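Local coordinates for ESAT-6/WXG100 secretion system protein (Streptococcus gallolyticus, PDB 7JQE) that probably takes part in type VIIb protein secretion in bacteria, as the extracellular region of the membrane subunit EsaA, at residues S137-D142 / L164-D169; N144-T149 / K156-I161; T150-R155 / L479-I484. One frame throughout, in Å; residues are numbered along the deposited sequence.

Contact 1 of 3, residues S137-D142 / L164-D169; sequences SDLALD and LNQVTD
Leu139 and Gln166 mark the closest approach of the two backbones, with 8.6 Å between Leu139 CA and Gln166 CA. Segment 137-142 is loop and follows helix 102-135. Segment 164-169 carries the chain from helix 152-164 to helix 169-179, and Thr168 is the N-cap residue of the second of these. The backbones stay apart, and side chains fill the gap between them.

Leu139 points at the opposite segment and reaches it with both methyl groups. Its CD1 meets Val167 CG2 at 3.3 Å, a tight apolar contact. Val167 CG1 is anti to the backbone N (chi1 174°), which leaves CG2 as the methyl turned to the leucine. The other branch, Leu139 CD2, lies 3.7 Å from Gln166 NE2. These two side chains run past each other in opposite directions.

Gln166 is extended through chi1 and chi2, and this carries its amide across to the first segment. The amide nitrogen faces Leu139. The amide oxygen faces Leu141, with 3.6 Å between Gln166 OE1 and Leu141 CD1. The end of Leu141 comes nearer to the second segment than its CB direction suggests.

Both leucines also rest on Leu163 of helix 152-164. The backbone of the first loop is held from other sides. Leu141 N is hydrogen-bonded to Tyr476 OH of helix 462-491, and Leu141 O to Arg127 NH1 of helix 102-135. Ser131 OG of that helix bonds to Leu139 N.

Across the two segments the contact is therefore one of shape and apolar surface. Val167 is the buried partner, while Gln166 is exposed and lays its amide along leucine methyls. Specific polar anchoring of the first loop comes from the long helices.

Contact 2 of 3, residues N144-T149 / K156-I161; sequences NSYFAT and KLAIKI. With EDO (1,2-ethanediol), chain O; EDO (1,2-ethanediol), chain P; EDO (1,2-ethanediol), chain L.
Tyr146 makes the contact, meeting Ala158 and Ile159 on helix 152-164. Asn144 begins the first segment, and its OD1 accepts hydrogen bonds from two ethanediol molecules, at 2.8 Å from O1 of the one in chain O and 3.1 Å from O2 of the one in chain P. Both probably come from the crystallisation liquor. Ser145 OG donates to O1 of a third, in chain L, at 3.0 Å. Ser145 CB sits over the centre of one face of the Tyr146 ring.

Ile159 covers the opposite face. Its CG1 stands 3.7 Å from the centroid of the Tyr146 ring and only 9° off the normal, a CH-pi contact. Ala158 CB meets the ring carbon Tyr146 CD2 at 3.9 Å. The ring is thus sandwiched between Ser145 CB and Ile159 CG1. Tyr146 OH is hydrogen-bonded to Asp162 OD2, one turn beyond Ala158, so the same helix holds the ring and its hydroxyl. Phe147 follows and turns to helix 462-491.

Tyr146 and Phe147 both touch Ile484, so the loop 144-149 packs against helix 462-491 as well as helix 152-164, which it precedes. The two helices meet directly where Ile159 touches Thr480.

Contact 3 of 3, residues T150-R155 / L479-I484; sequences TNQEER and LTNEII
Arg155 and Asn481 bring their flat groups together. The amide atom modelled as Asn481 OD1 sits over one face of the Arg155 guanidinium, above NH1, at 2.6 Å from Arg155 NH1. The guanidinium and amide planes are nearly parallel, though the two side chains cross at about a right angle. The modelled amide orientation is doubtful, so its oxygen and nitrogen cannot be told apart with confidence. Arg155 NE also makes a weak hydrogen bond to Thr149 O.

Apolar contact comes from Ile484, whose CD1 rests 3.7 Å from Arg155 CD. Arg155 CG and CD run alongside the isoleucine, the two side chains pointing in opposite directions. The arginine then bends at chi2 and chi3 (chi3 26°, near eclipsed), and this turns the guanidinium toward Asn481. There the methyl Ile484 CG2 is set obliquely to the charged group, 3.3 Å from Arg155 NH1.

The contact joins the first turn of helix 152-164 to helix 462-491, through segments 324 positions apart at their closest ends. Arg155 CA and Asn481 CA, 7.4 Å apart, are the nearest CA pair of the two segments. Helix 462-491 also packs against helix 102-135, where Ile483 touches Leu120 and Val123, and Leu479 touches Val130. It thus touches both the short helix and helix 102-135.

A further amide pair is that of Gln152 and Asn481. The two side chains cross at about a right angle, with their amide planes 39° apart, and both amide orientations are doubtful.

Capping fixes the start of the short helix. Asn151 is its N-cap residue, and Glu154 N donates to Asn151 OD1 at 2.9 Å, nearly straight at 172°. The donor stands above the carbonyl plane of the asparagine. Glu482, whose CB points away from the short helix, packs on Thr126 of the second subunit.

From the N terminus, helix 102-135 leads into the loop at 137-142. Contact 1 joins that loop to 164-169, just past helix 152-164, and closes a short loop of 21 residues. Contact 2 lies wholly within this loop and closes a smaller one, from 144-149 to 156-161. Contact 3 starts between the two segments of contact 2 and reaches over most of the chain to helix 462-491, so it crosses both others. Contacts 2 and 3 share helix 152-164, with centres about 6 Å apart. Contacts 1 and 2 meet through Leu141, which touches Tyr146 and Ile159. Together they tie the short helix to its flanking loops and to the long C-terminal helix.

Contact 1 of 3, residues S137-D142 / L164-D169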
loop_
_atom_site.group_PDB
_atom_site.type_symbol
_atom_site.label_atom_id
_atom_site.label_comp_id
_atom_site.label_asym_id
_atom_site.label_seq_id
_atom_site.Cartn_x
_atom_site.Cartn_y
_atom_site.Cartn_z
ATOM N N SER A 137 10.854 -44.062 6.392
ATOM C CA SER A 137 10.373 -45.356 6.858
ATOM C C SER A 137 11.584 -46.256 7.082
ATOM O O SER A 137 12.732 -45.813 6.985
ATOM C CB SER A 137 9.375 -45.963 5.864
ATOM O OG SER A 137 10.019 -46.333 4.659
ATOM N N ASP A 138 11.328 -47.524 7.384
ATOM C CA ASP A 138 12.380 -48.517 7.597
ATOM C C ASP A 138 12.295 -49.538 6.468
ATOM O O ASP A 138 11.502 -50.482 6.528
ATOM C CB ASP A 138 12.240 -49.180 8.964
ATOM C CG ASP A 138 13.314 -50.225 9.222
ATOM O OD1 ASP A 138 14.219 -50.380 8.373
ATOM O OD2 ASP A 138 13.253 -50.896 10.276
ATOM N N LEU A 139 13.122 -49.349 5.437
ATOM C CA LEU A 139 13.074 -50.244 4.285
ATOM C C LEU A 139 13.488 -51.664 4.649
ATOM O O LEU A 139 12.976 -52.623 4.059
ATOM C CB LEU A 139 13.956 -49.699 3.162
ATOM C CG LEU A 139 13.467 -48.399 2.517
ATOM C CD1 LEU A 139 14.489 -47.869 1.527
ATOM C CD2 LEU A 139 12.130 -48.621 1.833
ATOM N N ALA A 140 14.390 -51.821 5.613
ATOM C CA ALA A 140 14.927 -53.130 5.991
ATOM C C ALA A 140 15.260 -53.954 4.749
ATOM O O ALA A 140 14.708 -55.027 4.508
ATOM C CB ALA A 140 13.962 -53.885 6.903
ATOM N N LEU A 141 16.178 -53.415 3.951
ATOM C CA LEU A 141 16.593 -54.089 2.729
ATOM C C LEU A 141 17.156 -55.463 3.064
ATOM O O LEU A 141 17.981 -55.601 3.971
ATOM C CB LEU A 141 17.631 -53.246 1.993
ATOM C CG LEU A 141 17.959 -53.656 0.558
ATOM C CD1 LEU A 141 16.750 -53.449 -0.337
ATOM C CD2 LEU A 141 19.157 -52.872 0.044
ATOM N N ASP A 142 16.700 -56.480 2.334
ATOM C CA ASP A 142 17.092 -57.861 2.597
ATOM C C ASP A 142 18.444 -58.151 1.950
ATOM O O ASP A 142 18.583 -58.086 0.724
ATOM C CB ASP A 142 16.017 -58.818 2.082
ATOM C CG ASP A 142 16.461 -60.261 2.107
ATOM O OD1 ASP A 142 16.468 -60.867 3.201
ATOM O OD2 ASP A 142 16.802 -60.792 1.027
ATOM N N LEU A 164 17.406 -46.988 -5.158
ATOM C CA LEU A 164 16.872 -45.876 -5.939
ATOM C C LEU A 164 15.549 -46.232 -6.606
ATOM O O LEU A 164 14.698 -45.355 -6.795
ATOM C CB LEU A 164 17.894 -45.428 -6.984
ATOM C CG LEU A 164 19.148 -44.756 -6.424
ATOM C CD1 LEU A 164 20.120 -44.403 -7.535
ATOM C CD2 LEU A 164 18.768 -43.515 -5.632
ATOM N N ASN A 165 15.355 -47.499 -6.972
ATOM C CA ASN A 165 14.084 -47.944 -7.531
ATOM C C ASN A 165 13.051 -48.262 -6.460
ATOM O O ASN A 165 11.954 -48.721 -6.795
ATOM C CB ASN A 165 14.290 -49.173 -8.418
ATOM C CG ASN A 165 14.988 -48.842 -9.719
ATOM O OD1 ASN A 165 15.999 -49.452 -10.069
ATOM N ND2 ASN A 165 14.448 -47.870 -10.447
ATOM N N GLN A 166 13.374 -48.031 -5.189
ATOM C CA GLN A 166 12.487 -48.358 -4.086
ATOM C C GLN A 166 12.089 -47.155 -3.243
ATOM O O GLN A 166 11.056 -47.214 -2.567
ATOM C CB GLN A 166 13.142 -49.412 -3.175
ATOM C CG GLN A 166 12.220 -50.024 -2.140
ATOM C CD GLN A 166 12.864 -51.189 -1.402
ATOM O OE1 GLN A 166 13.908 -51.703 -1.808
ATOM N NE2 GLN A 166 12.238 -51.611 -0.310
ATOM N N VAL A 167 12.862 -46.074 -3.269
ATOM C CA VAL A 167 12.589 -44.875 -2.487
ATOM C C VAL A 167 12.114 -43.788 -3.440
ATOM O O VAL A 167 12.816 -43.441 -4.397
ATOM C CB VAL A 167 13.828 -44.417 -1.702
ATOM C CG1 VAL A 167 13.559 -43.095 -1.017
ATOM C CG2 VAL A 167 14.224 -45.469 -0.685
ATOM N N THR A 168 10.923 -43.256 -3.182
ATOM C CA THR A 168 10.392 -42.171 -3.992
ATOM C C THR A 168 10.919 -40.831 -3.494
ATOM O O THR A 168 11.242 -40.663 -2.314
ATOM C CB THR A 168 8.864 -42.165 -3.959
ATOM O OG1 THR A 168 8.418 -41.756 -2.661
ATOM C CG2 THR A 168 8.319 -43.554 -4.260
ATOM N N ASP A 169 11.006 -39.869 -4.413
ATOM C CA ASP A 169 11.471 -38.543 -4.028
ATOM C C ASP A 169 10.523 -37.893 -3.034
ATOM O O ASP A 169 10.950 -37.069 -2.216
ATOM C CB ASP A 169 11.644 -37.669 -5.268
ATOM C CG ASP A 169 12.650 -38.246 -6.246
ATOM O OD1 ASP A 169 12.436 -39.383 -6.722
ATOM O OD2 ASP A 169 13.656 -37.568 -6.540
#

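Contact 2 of 3, residues N144-T149 / K156-I161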
loop_
_atom_site.group_PDB
_atom_site.type_symbol
_atom_site.label_atom_id
_atom_site.label_comp_id
_atom_site.label_asym_id
_atom_site.label_seq_id
_atom_site.Cartn_x
_atom_site.Cartn_y
_atom_site.Cartn_z
ATOM N N ASN A 144 20.036 -60.891 1.559
ATOM C CA ASN A 144 20.208 -62.184 0.900
ATOM C C ASN A 144 20.458 -62.053 -0.598
ATOM O O ASN A 144 21.213 -62.845 -1.171
ATOM C CB ASN A 144 18.979 -63.060 1.153
ATOM C CG ASN A 144 18.848 -64.185 0.148
ATOM O OD1 ASN A 144 19.365 -65.283 0.354
ATOM N ND2 ASN A 144 18.148 -63.919 -0.949
ATOM N N SER A 145 19.840 -61.066 -1.248
ATOM C CA SER A 145 19.929 -60.971 -2.702
ATOM C C SER A 145 21.352 -60.698 -3.174
ATOM O O SER A 145 21.720 -61.088 -4.288
ATOM C CB SER A 145 18.987 -59.879 -3.213
ATOM O OG SER A 145 19.104 -59.724 -4.617
ATOM N N TYR A 146 22.161 -60.031 -2.354
ATOM C CA TYR A 146 23.511 -59.637 -2.734
ATOM C C TYR A 146 24.582 -60.498 -2.082
ATOM O O TYR A 146 25.770 -60.303 -2.361
ATOM C CB TYR A 146 23.751 -58.165 -2.376
ATOM C CG TYR A 146 22.511 -57.301 -2.479
ATOM C CD1 TYR A 146 21.655 -57.151 -1.395
ATOM C CD2 TYR A 146 22.197 -56.637 -3.657
ATOM C CE1 TYR A 146 20.525 -56.372 -1.481
ATOM C CE2 TYR A 146 21.064 -55.855 -3.754
ATOM C CZ TYR A 146 20.233 -55.724 -2.663
ATOM O OH TYR A 146 19.105 -54.947 -2.753
ATOM N N PHE A 147 24.194 -61.445 -1.226
ATOM C CA PHE A 147 25.177 -62.183 -0.441
ATOM C C PHE A 147 26.113 -62.996 -1.327
ATOM O O PHE A 147 27.265 -63.241 -0.949
ATOM C CB PHE A 147 24.460 -63.087 0.562
ATOM C CG PHE A 147 25.289 -63.446 1.764
ATOM C CD1 PHE A 147 25.504 -62.520 2.773
ATOM C CD2 PHE A 147 25.839 -64.713 1.893
ATOM C CE1 PHE A 147 26.261 -62.842 3.885
ATOM C CE2 PHE A 147 26.599 -65.046 3.003
ATOM C CZ PHE A 147 26.811 -64.109 4.001
ATOM N N ALA A 148 25.646 -63.413 -2.507
ATOM C CA ALA A 148 26.457 -64.264 -3.372
ATOM C C ALA A 148 27.477 -63.471 -4.180
ATOM O O ALA A 148 28.514 -64.021 -4.569
ATOM C CB ALA A 148 25.559 -65.069 -4.312
ATOM N N THR A 149 27.208 -62.194 -4.443
ATOM C CA THR A 149 28.139 -61.366 -5.200
ATOM C C THR A 149 29.399 -61.115 -4.378
ATOM O O THR A 149 29.343 -60.475 -3.324
ATOM C CB THR A 149 27.475 -60.046 -5.584
ATOM O OG1 THR A 149 26.286 -60.313 -6.338
ATOM C CG2 THR A 149 28.422 -59.195 -6.415
ATOM N N LYS A 156 27.955 -53.105 -3.891
ATOM C CA LYS A 156 27.455 -51.770 -3.574
ATOM C C LYS A 156 26.619 -51.205 -4.715
ATOM O O LYS A 156 25.572 -50.589 -4.482
ATOM C CB LYS A 156 28.620 -50.836 -3.254
ATOM C CG LYS A 156 29.090 -50.898 -1.813
ATOM C CD LYS A 156 30.298 -50.001 -1.595
ATOM C CE LYS A 156 30.384 -49.540 -0.149
ATOM N NZ LYS A 156 30.322 -50.682 0.805
ATOM N N LEU A 157 27.067 -51.391 -5.958
ATOM C CA LEU A 157 26.295 -50.905 -7.097
ATOM C C LEU A 157 24.912 -51.545 -7.131
ATOM O O LEU A 157 23.900 -50.861 -7.325
ATOM C CB LEU A 157 27.051 -51.176 -8.398
ATOM C CG LEU A 157 26.360 -50.671 -9.668
ATOM C CD1 LEU A 157 26.149 -49.160 -9.605
ATOM C CD2 LEU A 157 27.147 -51.055 -10.910
ATOM N N ALA A 158 24.850 -52.866 -6.931
ATOM C CA ALA A 158 23.568 -53.562 -6.950
ATOM C C ALA A 158 22.645 -53.064 -5.843
ATOM O O ALA A 158 21.433 -52.935 -6.048
ATOM C CB ALA A 158 23.789 -55.069 -6.825
ATOM N N ILE A 159 23.196 -52.799 -4.658
ATOM C CA ILE A 159 22.382 -52.300 -3.554
ATOM C C ILE A 159 21.844 -50.914 -3.879
ATOM O O ILE A 159 20.649 -50.639 -3.717
ATOM C CB ILE A 159 23.195 -52.296 -2.246
ATOM C CG1 ILE A 159 23.641 -53.718 -1.888
ATOM C CG2 ILE A 159 22.383 -51.675 -1.114
ATOM C CD1 ILE A 159 24.613 -53.794 -0.723
ATOM N N LYS A 160 22.718 -50.023 -4.349
ATOM C CA LYS A 160 22.295 -48.667 -4.684
ATOM C C LYS A 160 21.180 -48.680 -5.724
ATOM O O LYS A 160 20.162 -47.999 -5.566
ATOM C CB LYS A 160 23.496 -47.861 -5.179
ATOM C CG LYS A 160 23.144 -46.518 -5.780
ATOM C CD LYS A 160 24.391 -45.678 -5.998
ATOM C CE LYS A 160 25.075 -45.353 -4.677
ATOM N NZ LYS A 160 26.252 -44.454 -4.851
ATOM N N ILE A 161 21.352 -49.460 -6.793
ATOM C CA ILE A 161 20.341 -49.512 -7.845
ATOM C C ILE A 161 19.008 -49.993 -7.288
ATOM O O ILE A 161 17.940 -49.532 -7.709
ATOM C CB ILE A 161 20.822 -50.400 -9.006
ATOM C CG1 ILE A 161 22.017 -49.753 -9.709
ATOM C CG2 ILE A 161 19.686 -50.659 -9.984
ATOM C CD1 ILE A 161 22.526 -50.538 -10.893
HETATM C C1 EDO O . 20.567 -68.202 -1.390
HETATM O O1 EDO O . 20.947 -66.820 -1.395
HETATM C C2 EDO O . 20.214 -68.643 -2.808
HETATM O O2 EDO O . 19.637 -69.954 -2.783
HETATM C C1 EDO P . 17.478 -67.336 3.714
HETATM O O1 EDO P . 16.883 -66.467 2.741
HETATM C C2 EDO P . 18.588 -68.161 3.069
HETATM O O2 EDO P . 19.669 -67.315 2.660
HETATM C C1 EDO L . 18.141 -57.330 -7.937
HETATM O O1 EDO L . 18.249 -57.548 -6.526
HETATM C C2 EDO L . 19.382 -57.877 -8.634
HETATM O O2 EDO L . 19.258 -57.690 -10.050
#

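Contact 3 of 3, residues T150-R155 / L479-I484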
loop_
_atom_site.group_PDB
_atom_site.type_symbol
_atom_site.label_atom_id
_atom_site.label_comp_id
_atom_site.label_asym_id
_atom_site.label_seq_id
_atom_site.Cartn_x
_atom_site.Cartn_y
_atom_site.Cartn_z
ATOM N N THR A 150 30.539 -61.616 -4.863
ATOM C CA THR A 150 31.787 -61.491 -4.117
ATOM C C THR A 150 32.463 -60.144 -4.355
ATOM O O THR A 150 33.046 -59.571 -3.429
ATOM C CB THR A 150 32.742 -62.631 -4.480
ATOM O OG1 THR A 150 33.383 -62.347 -5.729
ATOM C CG2 THR A 150 31.980 -63.941 -4.597
ATOM N N ASN A 151 32.415 -59.631 -5.582
ATOM C CA ASN A 151 32.979 -58.314 -5.846
ATOM C C ASN A 151 32.263 -57.266 -5.002
ATOM O O ASN A 151 31.035 -57.136 -5.059
ATOM C CB ASN A 151 32.874 -57.976 -7.334
ATOM C CG ASN A 151 33.580 -56.677 -7.689
ATOM O OD1 ASN A 151 33.380 -55.644 -7.046
ATOM N ND2 ASN A 151 34.420 -56.729 -8.717
ATOM N N GLN A 152 33.038 -56.522 -4.212
ATOM C CA GLN A 152 32.449 -55.605 -3.243
ATOM C C GLN A 152 31.857 -54.372 -3.912
ATOM O O GLN A 152 30.752 -53.948 -3.561
ATOM C CB GLN A 152 33.492 -55.199 -2.205
ATOM C CG GLN A 152 32.966 -54.263 -1.141
ATOM C CD GLN A 152 33.940 -54.081 0.003
ATOM O OE1 GLN A 152 34.691 -54.994 0.347
ATOM N NE2 GLN A 152 33.941 -52.892 0.596
ATOM N N GLU A 153 32.571 -53.776 -4.869
ATOM C CA GLU A 153 32.001 -52.642 -5.587
ATOM C C GLU A 153 30.809 -53.074 -6.432
ATOM O O GLU A 153 29.830 -52.331 -6.560
ATOM C CB GLU A 153 33.067 -51.968 -6.450
ATOM C CG GLU A 153 34.108 -51.180 -5.660
ATOM C CD GLU A 153 33.510 -50.016 -4.880
ATOM O OE1 GLU A 153 32.279 -49.804 -4.951
ATOM O OE2 GLU A 153 34.278 -49.307 -4.193
ATOM N N GLU A 154 30.874 -54.272 -7.018
ATOM C CA GLU A 154 29.719 -54.795 -7.735
ATOM C C GLU A 154 28.531 -54.981 -6.801
ATOM O O GLU A 154 27.378 -54.847 -7.226
ATOM C CB GLU A 154 30.081 -56.113 -8.420
ATOM C CG GLU A 154 28.981 -56.690 -9.295
ATOM C CD GLU A 154 29.381 -58.003 -9.946
ATOM O OE1 GLU A 154 30.526 -58.458 -9.731
ATOM O OE2 GLU A 154 28.545 -58.581 -10.673
ATOM N N ARG A 155 28.795 -55.278 -5.525
ATOM C CA ARG A 155 27.720 -55.445 -4.553
ATOM C C ARG A 155 27.109 -54.099 -4.175
ATOM O O ARG A 155 25.882 -53.948 -4.141
ATOM C CB ARG A 155 28.258 -56.177 -3.323
ATOM C CG ARG A 155 27.209 -56.608 -2.313
ATOM C CD ARG A 155 27.655 -57.883 -1.601
ATOM N NE ARG A 155 29.112 -58.005 -1.589
ATOM C CZ ARG A 155 29.892 -57.608 -0.589
ATOM N NH1 ARG A 155 29.359 -57.065 0.496
ATOM N NH2 ARG A 155 31.208 -57.755 -0.674
ATOM N N LEU A 479 26.182 -49.322 5.053
ATOM C CA LEU A 479 25.782 -50.108 6.215
ATOM C C LEU A 479 25.275 -51.484 5.804
ATOM O O LEU A 479 25.546 -52.478 6.488
ATOM C CB LEU A 479 24.723 -49.361 7.019
ATOM C CG LEU A 479 25.206 -48.089 7.718
ATOM C CD1 LEU A 479 24.035 -47.150 7.987
ATOM C CD2 LEU A 479 25.929 -48.438 9.006
ATOM N N THR A 480 24.532 -51.564 4.697
ATOM C CA THR A 480 24.102 -52.870 4.207
ATOM C C THR A 480 25.299 -53.711 3.785
ATOM O O THR A 480 25.378 -54.902 4.109
ATOM C CB THR A 480 23.126 -52.708 3.042
ATOM O OG1 THR A 480 21.917 -52.102 3.509
ATOM C CG2 THR A 480 22.795 -54.066 2.441
ATOM N N ASN A 481 26.248 -53.106 3.068
ATOM C CA ASN A 481 27.441 -53.832 2.656
ATOM C C ASN A 481 28.232 -54.324 3.859
ATOM O O ASN A 481 28.823 -55.410 3.822
ATOM C CB ASN A 481 28.310 -52.943 1.768
ATOM C CG ASN A 481 29.532 -53.667 1.246
ATOM O OD1 ASN A 481 29.449 -54.433 0.287
ATOM N ND2 ASN A 481 30.674 -53.434 1.880
ATOM N N GLU A 482 28.259 -53.537 4.938
ATOM C CA GLU A 482 28.988 -53.950 6.133
ATOM C C GLU A 482 28.301 -55.125 6.818
ATOM O O GLU A 482 28.970 -56.047 7.305
ATOM C CB GLU A 482 29.137 -52.765 7.087
ATOM C CG GLU A 482 30.084 -51.683 6.571
ATOM C CD GLU A 482 29.669 -50.281 6.983
ATOM O OE1 GLU A 482 28.687 -50.145 7.739
ATOM O OE2 GLU A 482 30.323 -49.312 6.546
ATOM N N ILE A 483 26.966 -55.120 6.852
ATOM C CA ILE A 483 26.237 -56.258 7.407
ATOM C C ILE A 483 26.564 -57.530 6.633
ATOM O O ILE A 483 26.757 -58.602 7.219
ATOM C CB ILE A 483 24.725 -55.973 7.410
ATOM C CG1 ILE A 483 24.421 -54.719 8.233
ATOM C CG2 ILE A 483 23.959 -57.173 7.942
ATOM C CD1 ILE A 483 22.961 -54.347 8.261
ATOM N N ILE A 484 26.626 -57.432 5.305
ATOM C CA ILE A 484 26.934 -58.598 4.483
ATOM C C ILE A 484 28.310 -59.142 4.838
ATOM O O ILE A 484 28.497 -60.355 4.998
ATOM C CB ILE A 484 26.832 -58.241 2.990
ATOM C CG1 ILE A 484 25.368 -58.041 2.590
ATOM C CG2 ILE A 484 27.494 -59.305 2.135
ATOM C CD1 ILE A 484 25.175 -57.616 1.146
#